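Cyclopenase asqI (Emericella nidulans, PDB 5YY3) catalyses the zinc-dependent ring contraction of 4'-methoxycyclopenine to 4'-methoxyviridicatin, releasing methyl isocyanate, in the biosynthesis of aspoquinolone mycotoxins. Local coordinates at residues Y187-V192 / L215-Q220; D208-V213 / P591-Y596; S219-R224 / C392-Y397. All blocks are in the same frame, centred on the assembly; numbering follows the deposited sequence.

Contact 1: residues Y187-V192 / L215-Q220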
loop_
_atom_site.group_PDB
_atom_site.type_symbol
_atom_site.label_atom_id
_atom_site.label_comp_id
_atom_site.label_asym_id
_atom_site.label_seq_id
_atom_site.Cartn_x
_atom_site.Cartn_y
_atom_site.Cartn_z
ATOM N N TYR A 187 -16.600 5.402 29.473
ATOM C CA TYR A 187 -17.728 4.713 30.085
ATOM C C TYR A 187 -18.096 5.364 31.413
ATOM O O TYR A 187 -19.268 5.594 31.701
ATOM C CB TYR A 187 -17.349 3.250 30.245
ATOM C CG TYR A 187 -18.182 2.356 31.129
ATOM C CD1 TYR A 187 -19.404 1.836 30.692
ATOM C CD2 TYR A 187 -17.692 1.934 32.362
ATOM C CE1 TYR A 187 -20.139 0.964 31.484
ATOM C CE2 TYR A 187 -18.409 1.066 33.159
ATOM C CZ TYR A 187 -19.630 0.579 32.713
ATOM O OH TYR A 187 -20.342 -0.282 33.517
ATOM N N TYR A 188 -17.086 5.689 32.208
ATOM C CA TYR A 188 -17.328 6.372 33.463
ATOM C C TYR A 188 -17.718 7.829 33.213
ATOM O O TYR A 188 -18.528 8.388 33.945
ATOM C CB TYR A 188 -16.089 6.276 34.372
ATOM C CG TYR A 188 -16.252 6.957 35.724
ATOM C CD1 TYR A 188 -17.216 6.524 36.640
ATOM C CD2 TYR A 188 -15.445 8.030 36.086
ATOM C CE1 TYR A 188 -17.374 7.153 37.883
ATOM C CE2 TYR A 188 -15.588 8.662 37.331
ATOM C CZ TYR A 188 -16.552 8.219 38.223
ATOM O OH TYR A 188 -16.686 8.849 39.446
ATOM N N TRP A 189 -17.156 8.433 32.172
ATOM C CA TRP A 189 -17.406 9.842 31.892
ATOM C C TRP A 189 -18.895 10.117 31.753
ATOM O O TRP A 189 -19.405 11.125 32.224
ATOM C CB TRP A 189 -16.682 10.287 30.621
ATOM C CG TRP A 189 -16.689 11.778 30.396
ATOM C CD1 TRP A 189 -15.798 12.676 30.889
ATOM C CD2 TRP A 189 -17.625 12.536 29.614
ATOM N NE1 TRP A 189 -16.117 13.947 30.467
ATOM C CE2 TRP A 189 -17.235 13.886 29.682
ATOM C CE3 TRP A 189 -18.753 12.201 28.860
ATOM C CZ2 TRP A 189 -17.932 14.903 29.037
ATOM C CZ3 TRP A 189 -19.452 13.225 28.211
ATOM C CH2 TRP A 189 -19.034 14.552 28.307
ATOM N N HIS A 190 -19.591 9.205 31.095
ATOM C CA HIS A 190 -21.004 9.400 30.852
ATOM C C HIS A 190 -21.787 9.248 32.147
ATOM O O HIS A 190 -22.772 9.957 32.360
ATOM C CB HIS A 190 -21.483 8.446 29.763
ATOM C CG HIS A 190 -21.062 8.875 28.390
ATOM N ND1 HIS A 190 -21.257 10.160 27.928
ATOM C CD2 HIS A 190 -20.420 8.213 27.402
ATOM C CE1 HIS A 190 -20.776 10.265 26.704
ATOM N NE2 HIS A 190 -20.262 9.100 26.361
ATOM N N MET A 191 -21.334 8.360 33.034
ATOM C CA MET A 191 -21.956 8.273 34.342
ATOM C C MET A 191 -21.749 9.590 35.080
ATOM O O MET A 191 -22.662 10.095 35.731
ATOM C CB MET A 191 -21.397 7.114 35.152
ATOM C CG MET A 191 -21.584 5.771 34.478
ATOM S SD MET A 191 -20.844 4.480 35.473
ATOM C CE MET A 191 -20.739 3.135 34.315
ATOM N N VAL A 192 -20.549 10.150 34.970
ATOM C CA VAL A 192 -20.265 11.431 35.600
ATOM C C VAL A 192 -21.145 12.529 35.022
ATOM O O VAL A 192 -21.806 13.266 35.756
ATOM C CB VAL A 192 -18.794 11.825 35.443
ATOM C CG1 VAL A 192 -18.599 13.322 35.751
ATOM C CG2 VAL A 192 -17.943 10.988 36.364
ATOM N N LEU A 215 -18.669 19.908 24.827
ATOM C CA LEU A 215 -18.018 20.319 23.592
ATOM C C LEU A 215 -16.495 20.172 23.661
ATOM O O LEU A 215 -15.850 19.713 22.712
ATOM C CB LEU A 215 -18.397 21.769 23.287
ATOM C CG LEU A 215 -18.929 22.107 21.897
ATOM C CD1 LEU A 215 -19.847 21.010 21.363
ATOM C CD2 LEU A 215 -19.663 23.454 21.947
ATOM N N TYR A 216 -15.924 20.567 24.794
ATOM C CA TYR A 216 -14.481 20.521 24.979
ATOM C C TYR A 216 -13.905 19.098 24.987
ATOM O O TYR A 216 -12.895 18.820 24.328
ATOM C CB TYR A 216 -14.107 21.214 26.274
ATOM C CG TYR A 216 -12.653 21.049 26.604
ATOM C CD1 TYR A 216 -11.690 21.734 25.886
ATOM C CD2 TYR A 216 -12.237 20.187 27.615
ATOM C CE1 TYR A 216 -10.374 21.586 26.166
ATOM C CE2 TYR A 216 -10.905 20.036 27.910
ATOM C CZ TYR A 216 -9.978 20.752 27.184
ATOM O OH TYR A 216 -8.636 20.632 27.438
ATOM N N VAL A 217 -14.531 18.206 25.743
ATOM C CA VAL A 217 -14.085 16.823 25.816
ATOM C C VAL A 217 -14.141 16.166 24.441
ATOM O O VAL A 217 -13.172 15.542 23.995
ATOM C CB VAL A 217 -14.940 16.022 26.805
ATOM C CG1 VAL A 217 -14.673 14.537 26.673
ATOM C CG2 VAL A 217 -14.678 16.506 28.232
ATOM N N HIS A 218 -15.261 16.338 23.749
ATOM C CA HIS A 218 -15.392 15.769 22.421
ATOM C C HIS A 218 -14.449 16.408 21.404
ATOM O O HIS A 218 -13.911 15.711 20.545
ATOM C CB HIS A 218 -16.836 15.868 21.948
ATOM C CG HIS A 218 -17.735 14.890 22.624
ATOM N ND1 HIS A 218 -18.381 15.172 23.810
ATOM C CD2 HIS A 218 -18.047 13.609 22.316
ATOM C CE1 HIS A 218 -19.081 14.114 24.185
ATOM N NE2 HIS A 218 -18.900 13.155 23.295
ATOM N N SER A 219 -14.240 17.717 21.490
ATOM C CA SER A 219 -13.298 18.367 20.573
ATOM C C SER A 219 -11.862 17.952 20.853
ATOM O O SER A 219 -11.033 17.855 19.955
ATOM C CB SER A 219 -13.395 19.885 20.657
ATOM O OG SER A 219 -12.400 20.470 19.833
ATOM N N GLN A 220 -11.578 17.711 22.121
ATOM C CA GLN A 220 -10.238 17.368 22.531
ATOM C C GLN A 220 -9.951 15.901 22.112
ATOM O O GLN A 220 -8.842 15.591 21.647
ATOM C CB GLN A 220 -10.111 17.638 24.039
ATOM C CG GLN A 220 -8.747 17.672 24.664
ATOM C CD GLN A 220 -7.822 18.797 24.207
ATOM O OE1 GLN A 220 -6.642 18.770 24.537
ATOM N NE2 GLN A 220 -8.329 19.764 23.454
#
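W189 and V217 mark the backbone register between helix 180-193 and helix 210-231, their CA atoms 9.8 Å apart. Both helices belong to the hemocyanin-like, di-copper type domain, and here they carry the zinc site. H186 and H190 come from the first helix as an HxxxH pair, and H218 from the second. This is consistent with one metal half-site of the type 3 copper proteins.

W189 bridges the gap between the backbones. Its CG lies anti to the backbone N (chi1 -170°), which carries the indole across to the other helix. V217 meets it with both methyls. CG1 sits 3.8 Å above one face of the indole, toward the rim, while V217 CG2 meets W189 CZ2 at 3.7 Å. Indole and valine run alongside each other with opposite headings.

H218 approaches the six-membered part of the indole. The rings form an offset edge-to-face pair, the edge of the imidazole toward the face of W189, with planes at 86° and centroids 5.7 Å apart. A hydrogen bond between H218 ND1 and F214 O, one turn earlier in the same helix, helps to fix the rotation of the imidazole. That is consistent with NE2 being the atom offered to the metal. H190 NE2 and H218 NE2 are turned toward the same region but do not touch, at 5.3 Å.

Contact 2: residues D208-V213 / P591-Y596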
loop_
_atom_site.group_PDB
_atom_site.type_symbol
_atom_site.label_atom_id
_atom_site.label_comp_id
_atom_site.label_asym_id
_atom_site.label_seq_id
_atom_site.Cartn_x
_atom_site.Cartn_y
_atom_site.Cartn_z
ATOM N N ASP A 208 -22.235 24.127 36.669
ATOM C CA ASP A 208 -22.896 25.035 35.723
ATOM C C ASP A 208 -22.636 24.750 34.242
ATOM O O ASP A 208 -23.445 25.097 33.377
ATOM C CB ASP A 208 -22.449 26.477 36.002
ATOM C CG ASP A 208 -23.095 27.061 37.239
ATOM O OD1 ASP A 208 -22.421 27.123 38.294
ATOM O OD2 ASP A 208 -24.276 27.462 37.154
ATOM N N ARG A 209 -21.489 24.146 33.952
ATOM C CA ARG A 209 -20.923 24.199 32.606
ATOM C C ARG A 209 -20.981 22.884 31.829
ATOM O O ARG A 209 -19.998 22.504 31.203
ATOM C CB ARG A 209 -19.466 24.679 32.697
ATOM C CG ARG A 209 -19.289 26.060 33.328
ATOM C CD ARG A 209 -19.912 27.159 32.455
ATOM N NE ARG A 209 -19.931 28.470 33.115
ATOM C CZ ARG A 209 -20.191 29.624 32.498
ATOM N NH1 ARG A 209 -20.455 29.644 31.194
ATOM N NH2 ARG A 209 -20.189 30.767 33.181
ATOM N N HIS A 210 -22.120 22.196 31.869
ATOM C CA HIS A 210 -22.289 20.930 31.139
ATOM C C HIS A 210 -21.956 21.070 29.657
ATOM O O HIS A 210 -21.282 20.223 29.080
ATOM C CB HIS A 210 -23.724 20.391 31.262
ATOM C CG HIS A 210 -23.990 19.597 32.504
ATOM N ND1 HIS A 210 -23.821 18.228 32.562
ATOM C CD2 HIS A 210 -24.448 19.973 33.720
ATOM C CE1 HIS A 210 -24.145 17.799 33.768
ATOM N NE2 HIS A 210 -24.532 18.834 34.490
ATOM N N GLY A 211 -22.433 22.150 29.049
ATOM C CA GLY A 211 -22.320 22.327 27.616
ATOM C C GLY A 211 -20.899 22.605 27.196
ATOM O O GLY A 211 -20.447 22.150 26.150
ATOM N N GLU A 212 -20.200 23.365 28.025
ATOM C CA GLU A 212 -18.801 23.698 27.804
ATOM C C GLU A 212 -17.920 22.464 27.856
ATOM O O GLU A 212 -17.092 22.239 26.983
ATOM C CB GLU A 212 -18.345 24.693 28.854
ATOM C CG GLU A 212 -17.312 25.651 28.373
ATOM C CD GLU A 212 -16.915 26.603 29.459
ATOM O OE1 GLU A 212 -16.054 26.225 30.288
ATOM O OE2 GLU A 212 -17.501 27.706 29.499
ATOM N N VAL A 213 -18.114 21.678 28.907
ATOM C CA VAL A 213 -17.445 20.401 29.090
ATOM C C VAL A 213 -17.737 19.380 27.971
ATOM O O VAL A 213 -16.826 18.730 27.457
ATOM C CB VAL A 213 -17.847 19.811 30.447
ATOM C CG1 VAL A 213 -17.507 18.348 30.527
ATOM C CG2 VAL A 213 -17.169 20.591 31.570
ATOM N N PRO A 591 -17.532 16.624 44.036
ATOM C CA PRO A 591 -17.462 15.360 43.300
ATOM C C PRO A 591 -18.823 14.958 42.697
ATOM O O PRO A 591 -19.857 15.188 43.330
ATOM C CB PRO A 591 -17.001 14.370 44.375
ATOM C CG PRO A 591 -16.116 15.203 45.256
ATOM C CD PRO A 591 -16.732 16.590 45.273
ATOM N N PRO A 592 -18.817 14.375 41.480
ATOM C CA PRO A 592 -17.604 14.050 40.714
ATOM C C PRO A 592 -17.241 15.082 39.630
ATOM O O PRO A 592 -16.593 14.717 38.642
ATOM C CB PRO A 592 -17.967 12.707 40.075
ATOM C CG PRO A 592 -19.450 12.850 39.794
ATOM C CD PRO A 592 -20.021 13.783 40.865
ATOM N N PHE A 593 -17.641 16.335 39.816
ATOM C CA PHE A 593 -17.436 17.376 38.805
ATOM C C PHE A 593 -16.204 18.271 39.049
ATOM O O PHE A 593 -15.990 19.254 38.338
ATOM C CB PHE A 593 -18.678 18.263 38.719
ATOM C CG PHE A 593 -19.901 17.568 38.177
ATOM C CD1 PHE A 593 -20.019 17.295 36.820
ATOM C CD2 PHE A 593 -20.953 17.226 39.020
ATOM C CE1 PHE A 593 -21.154 16.674 36.319
ATOM C CE2 PHE A 593 -22.098 16.608 38.524
ATOM C CZ PHE A 593 -22.199 16.332 37.175
ATOM N N HIS A 594 -15.397 17.924 40.043
ATOM C CA HIS A 594 -14.280 18.762 40.476
ATOM C C HIS A 594 -13.087 18.866 39.506
ATOM O O HIS A 594 -12.154 19.641 39.752
ATOM C CB HIS A 594 -13.770 18.258 41.832
ATOM C CG HIS A 594 -13.678 16.767 41.930
ATOM N ND1 HIS A 594 -14.771 15.938 41.762
ATOM C CD2 HIS A 594 -12.627 15.954 42.186
ATOM C CE1 HIS A 594 -14.393 14.682 41.905
ATOM N NE2 HIS A 594 -13.098 14.661 42.168
ATOM N N HIS A 595 -13.104 18.095 38.420
ATOM C CA HIS A 595 -11.984 18.081 37.475
ATOM C C HIS A 595 -12.111 19.078 36.335
ATOM O O HIS A 595 -11.174 19.286 35.572
ATOM C CB HIS A 595 -11.817 16.691 36.878
ATOM C CG HIS A 595 -11.440 15.652 37.879
ATOM N ND1 HIS A 595 -10.131 15.422 38.247
ATOM C CD2 HIS A 595 -12.196 14.785 38.594
ATOM C CE1 HIS A 595 -10.100 14.454 39.151
ATOM N NE2 HIS A 595 -11.340 14.050 39.376
ATOM N N TYR A 596 -13.274 19.687 36.201
ATOM C CA TYR A 596 -13.535 20.484 35.018
ATOM C C TYR A 596 -13.789 21.946 35.415
ATOM O O TYR A 596 -14.486 22.689 34.719
ATOM C CB TYR A 596 -14.712 19.870 34.230
ATOM C CG TYR A 596 -14.377 18.539 33.537
ATOM C CD1 TYR A 596 -13.243 18.414 32.730
ATOM C CD2 TYR A 596 -15.194 17.414 33.693
ATOM C CE1 TYR A 596 -12.925 17.199 32.085
ATOM C CE2 TYR A 596 -14.890 16.198 33.057
ATOM C CZ TYR A 596 -13.750 16.098 32.254
ATOM O OH TYR A 596 -13.432 14.909 31.614
#
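V213 and Y596 meet where the first turn of helix 210-231 touches the loop 591-596. Their side chains cross at about a right angle, and V213 uses both methyls. CG2 rests 3.7 Å from Y596 CB, and CG1 lies 4.0 Å above one face of the phenol ring, toward its rim.

One turn earlier in the helix, H210 meets F593. In both residues CG is anti to the carbonyl carbon, and these torsions (chi1 -84° in H210, -67° in F593) bring the two rings together. They meet at an oblique angle, their planes at 71° and their centroids 5.6 Å apart. The nearest atoms are H210 CE1 and F593 CE1, at 4.1 Å. A type I beta turn from F593 to Y596 presents both aromatic side chains to the helix.

F207 joins this cluster, stacked on F593 and edge-to-face with H210. Y193 adds a second edge-to-face partner for H210.

The contact ties the hemocyanin-type helical domain to a loop of the ig-like domain. It is apolar and aromatic, without hydrogen bonds between the two segments. It therefore depends on the fit of methyls and rings, not on directed polar bonds.

Contact 3: residues S219-R224 / C392-Y397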
loop_
_atom_site.group_PDB
_atom_site.type_symbol
_atom_site.label_atom_id
_atom_site.label_comp_id
_atom_site.label_asym_id
_atom_site.label_seq_id
_atom_site.Cartn_x
_atom_site.Cartn_y
_atom_site.Cartn_z
ATOM N N SER A 219 -14.240 17.717 21.490
ATOM C CA SER A 219 -13.298 18.367 20.573
ATOM C C SER A 219 -11.862 17.952 20.853
ATOM O O SER A 219 -11.033 17.855 19.955
ATOM C CB SER A 219 -13.395 19.885 20.657
ATOM O OG SER A 219 -12.400 20.470 19.833
ATOM N N GLN A 220 -11.578 17.711 22.121
ATOM C CA GLN A 220 -10.238 17.368 22.531
ATOM C C GLN A 220 -9.951 15.901 22.112
ATOM O O GLN A 220 -8.842 15.591 21.647
ATOM C CB GLN A 220 -10.111 17.638 24.039
ATOM C CG GLN A 220 -8.747 17.672 24.664
ATOM C CD GLN A 220 -7.822 18.797 24.207
ATOM O OE1 GLN A 220 -6.642 18.770 24.537
ATOM N NE2 GLN A 220 -8.329 19.764 23.454
ATOM N N MET A 221 -10.939 15.003 22.186
ATOM C CA MET A 221 -10.639 13.646 21.716
ATOM C C MET A 221 -10.544 13.584 20.174
ATOM O O MET A 221 -9.741 12.823 19.645
ATOM C CB MET A 221 -11.630 12.575 22.261
ATOM C CG MET A 221 -13.102 12.864 22.334
ATOM S SD MET A 221 -13.931 11.669 23.461
ATOM C CE MET A 221 -12.889 11.889 24.896
ATOM N N VAL A 222 -11.303 14.408 19.461
ATOM C CA VAL A 222 -11.142 14.531 18.007
ATOM C C VAL A 222 -9.736 15.048 17.602
ATOM O O VAL A 222 -9.107 14.500 16.684
ATOM C CB VAL A 222 -12.233 15.458 17.429
ATOM C CG1 VAL A 222 -11.871 15.969 16.020
ATOM C CG2 VAL A 222 -13.576 14.722 17.429
ATOM N N ALA A 223 -9.240 16.090 18.270
ATOM C CA ALA A 223 -7.888 16.585 17.981
ATOM C C ALA A 223 -6.830 15.489 18.183
ATOM O O ALA A 223 -5.918 15.330 17.384
ATOM C CB ALA A 223 -7.568 17.799 18.852
ATOM N N ARG A 224 -6.964 14.718 19.251
ATOM C CA ARG A 224 -6.064 13.605 19.492
ATOM C C ARG A 224 -6.211 12.470 18.445
ATOM O O ARG A 224 -5.210 11.955 17.925
ATOM C CB ARG A 224 -6.289 13.063 20.903
ATOM C CG ARG A 224 -5.803 14.000 22.015
ATOM C CD ARG A 224 -5.973 13.337 23.373
ATOM N NE ARG A 224 -5.481 14.164 24.471
ATOM C CZ ARG A 224 -4.249 14.088 24.960
ATOM N NH1 ARG A 224 -3.379 13.232 24.437
ATOM N NH2 ARG A 224 -3.874 14.879 25.954
ATOM N N CYS A 392 -17.730 5.555 12.901
ATOM C CA CYS A 392 -18.817 6.494 12.598
ATOM C C CYS A 392 -18.991 7.525 13.725
ATOM O O CYS A 392 -19.377 8.665 13.469
ATOM C CB CYS A 392 -20.143 5.765 12.317
ATOM S SG CYS A 392 -20.996 5.004 13.714
ATOM N N PHE A 393 -18.686 7.159 14.966
ATOM C CA PHE A 393 -18.897 8.117 16.043
ATOM C C PHE A 393 -17.836 9.211 16.036
ATOM O O PHE A 393 -18.084 10.326 16.494
ATOM C CB PHE A 393 -18.950 7.415 17.396
ATOM C CG PHE A 393 -20.204 6.597 17.587
ATOM C CD1 PHE A 393 -20.205 5.224 17.370
ATOM C CD2 PHE A 393 -21.401 7.211 17.898
ATOM C CE1 PHE A 393 -21.360 4.478 17.528
ATOM C CE2 PHE A 393 -22.573 6.468 18.044
ATOM C CZ PHE A 393 -22.550 5.108 17.864
ATOM N N TRP A 394 -16.659 8.902 15.498
ATOM C CA TRP A 394 -15.609 9.905 15.409
ATOM C C TRP A 394 -16.016 10.905 14.361
ATOM O O TRP A 394 -15.698 12.087 14.477
ATOM C CB TRP A 394 -14.239 9.262 15.114
ATOM C CG TRP A 394 -13.752 8.564 16.340
ATOM C CD1 TRP A 394 -13.921 7.251 16.657
ATOM C CD2 TRP A 394 -13.108 9.171 17.471
ATOM N NE1 TRP A 394 -13.384 6.989 17.898
ATOM C CE2 TRP A 394 -12.877 8.154 18.417
ATOM C CE3 TRP A 394 -12.682 10.474 17.763
ATOM C CZ2 TRP A 394 -12.246 8.399 19.636
ATOM C CZ3 TRP A 394 -12.054 10.714 18.963
ATOM C CH2 TRP A 394 -11.834 9.679 19.887
ATOM N N ARG A 395 -16.778 10.455 13.367
ATOM C CA ARG A 395 -17.272 11.388 12.360
ATOM C C ARG A 395 -18.366 12.277 12.975
ATOM O O ARG A 395 -18.458 13.466 12.663
ATOM C CB ARG A 395 -17.773 10.644 11.113
ATOM C CG ARG A 395 -16.680 9.785 10.434
ATOM C CD ARG A 395 -17.054 9.397 8.985
ATOM N NE ARG A 395 -17.584 10.577 8.326
ATOM C CZ ARG A 395 -18.254 10.569 7.184
ATOM N NH1 ARG A 395 -18.457 9.420 6.535
ATOM N NH2 ARG A 395 -18.717 11.722 6.698
ATOM N N TRP A 396 -19.168 11.715 13.878
ATOM C CA TRP A 396 -20.125 12.536 14.607
ATOM C C TRP A 396 -19.412 13.487 15.591
ATOM O O TRP A 396 -19.742 14.679 15.648
ATOM C CB TRP A 396 -21.149 11.662 15.346
ATOM C CG TRP A 396 -22.230 12.478 16.027
ATOM C CD1 TRP A 396 -22.341 12.728 17.360
ATOM C CD2 TRP A 396 -23.332 13.154 15.398
ATOM N NE1 TRP A 396 -23.444 13.516 17.605
ATOM C CE2 TRP A 396 -24.072 13.792 16.413
ATOM C CE3 TRP A 396 -23.759 13.297 14.072
ATOM C CZ2 TRP A 396 -25.217 14.549 16.156
ATOM C CZ3 TRP A 396 -24.897 14.043 13.813
ATOM C CH2 TRP A 396 -25.617 14.659 14.852
ATOM N N TYR A 397 -18.443 12.981 16.358
ATOM C CA TYR A 397 -17.694 13.853 17.280
ATOM C C TYR A 397 -17.061 15.030 16.532
ATOM O O TYR A 397 -17.047 16.151 17.038
ATOM C CB TYR A 397 -16.598 13.090 18.026
ATOM C CG TYR A 397 -17.042 11.894 18.858
ATOM C CD1 TYR A 397 -18.341 11.788 19.356
ATOM C CD2 TYR A 397 -16.149 10.864 19.134
ATOM C CE1 TYR A 397 -18.730 10.676 20.124
ATOM C CE2 TYR A 397 -16.526 9.757 19.892
ATOM C CZ TYR A 397 -17.816 9.668 20.385
ATOM O OH TYR A 397 -18.175 8.566 21.132
#
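W394 points the edge of its indole at the backbone of M221, and the two side chains cross at about a right angle. Here segment 219-224 of helix 210-231 meets segment 392-397 of helix 391-410, within the copper-containing domain. The axes of these two short segments come within 9.9 Å, with a signed crossing angle of -120°.

The six-membered part of the indole does the touching. M221 O lies 3.2 Å from W394 CZ3, at the ring edge and near its plane. M221 CB packs against W394 CH2 at 3.8 Å. The pyrrole nitrogen of W394 is used on another partner, with NE1 donating to P388 O. The indole also stacks on Y225, so its tilt is held from beyond the two segments.

M221 CG sits between the backbone N and the carbonyl carbon (chi1 41°). From there the extended chi2 sets the sulfur beside two rings, and the bend at chi3 turns only CE. SD makes Met-aromatic contacts with both rings. It lies 5.5 Å from the centroid of the six-membered ring of W394. It lies 5.3 Å from the centroid of Y397, 29° off the normal of that ring. Both approaches are oblique.

Within helix 391-410, Y397 lies one turn on from W394, and its CD2 sits 3.7 Å above one face of that indole.

V222 packs next to M221 against Y397. It meets the tyrosine obliquely, and V222 CG2 touches Y397 CB at 3.5 Å. K398 and Q401, further along helix 391-410, also touch V222.

The contact is mostly apolar, with two oblique Met-aromatic contacts. The ring edge of W394 probably carries slight positive charge, which would suit M221 O. All four side chains are buried. Y397 also lies close to the zinc ligands H218 and H186, so this packing probably helps to place the second shell of the site.

How the contacts relate
All three contacts are buried and share helix 210-231. Contact 2 uses its first turn, contact 1 the next turns and contact 3 its middle, overlapping contact 1 at S219 and Q220. Contact 1 holds two zinc ligands. Contact 3 borders it, with Y397 CD1 3.5 Å from H218 CD2. Contact 2 abuts it at the indole, where Y596 OH lies 3.1 Å from W189 NE1. Contacts 2 and 3 do not touch each other. Contacts 1 and 3 pair helices within the copper-containing domain, whereas contact 2 brings in a loop of the ig-like domain. Aromatic rings serve all three; sulfur takes part across contact 3.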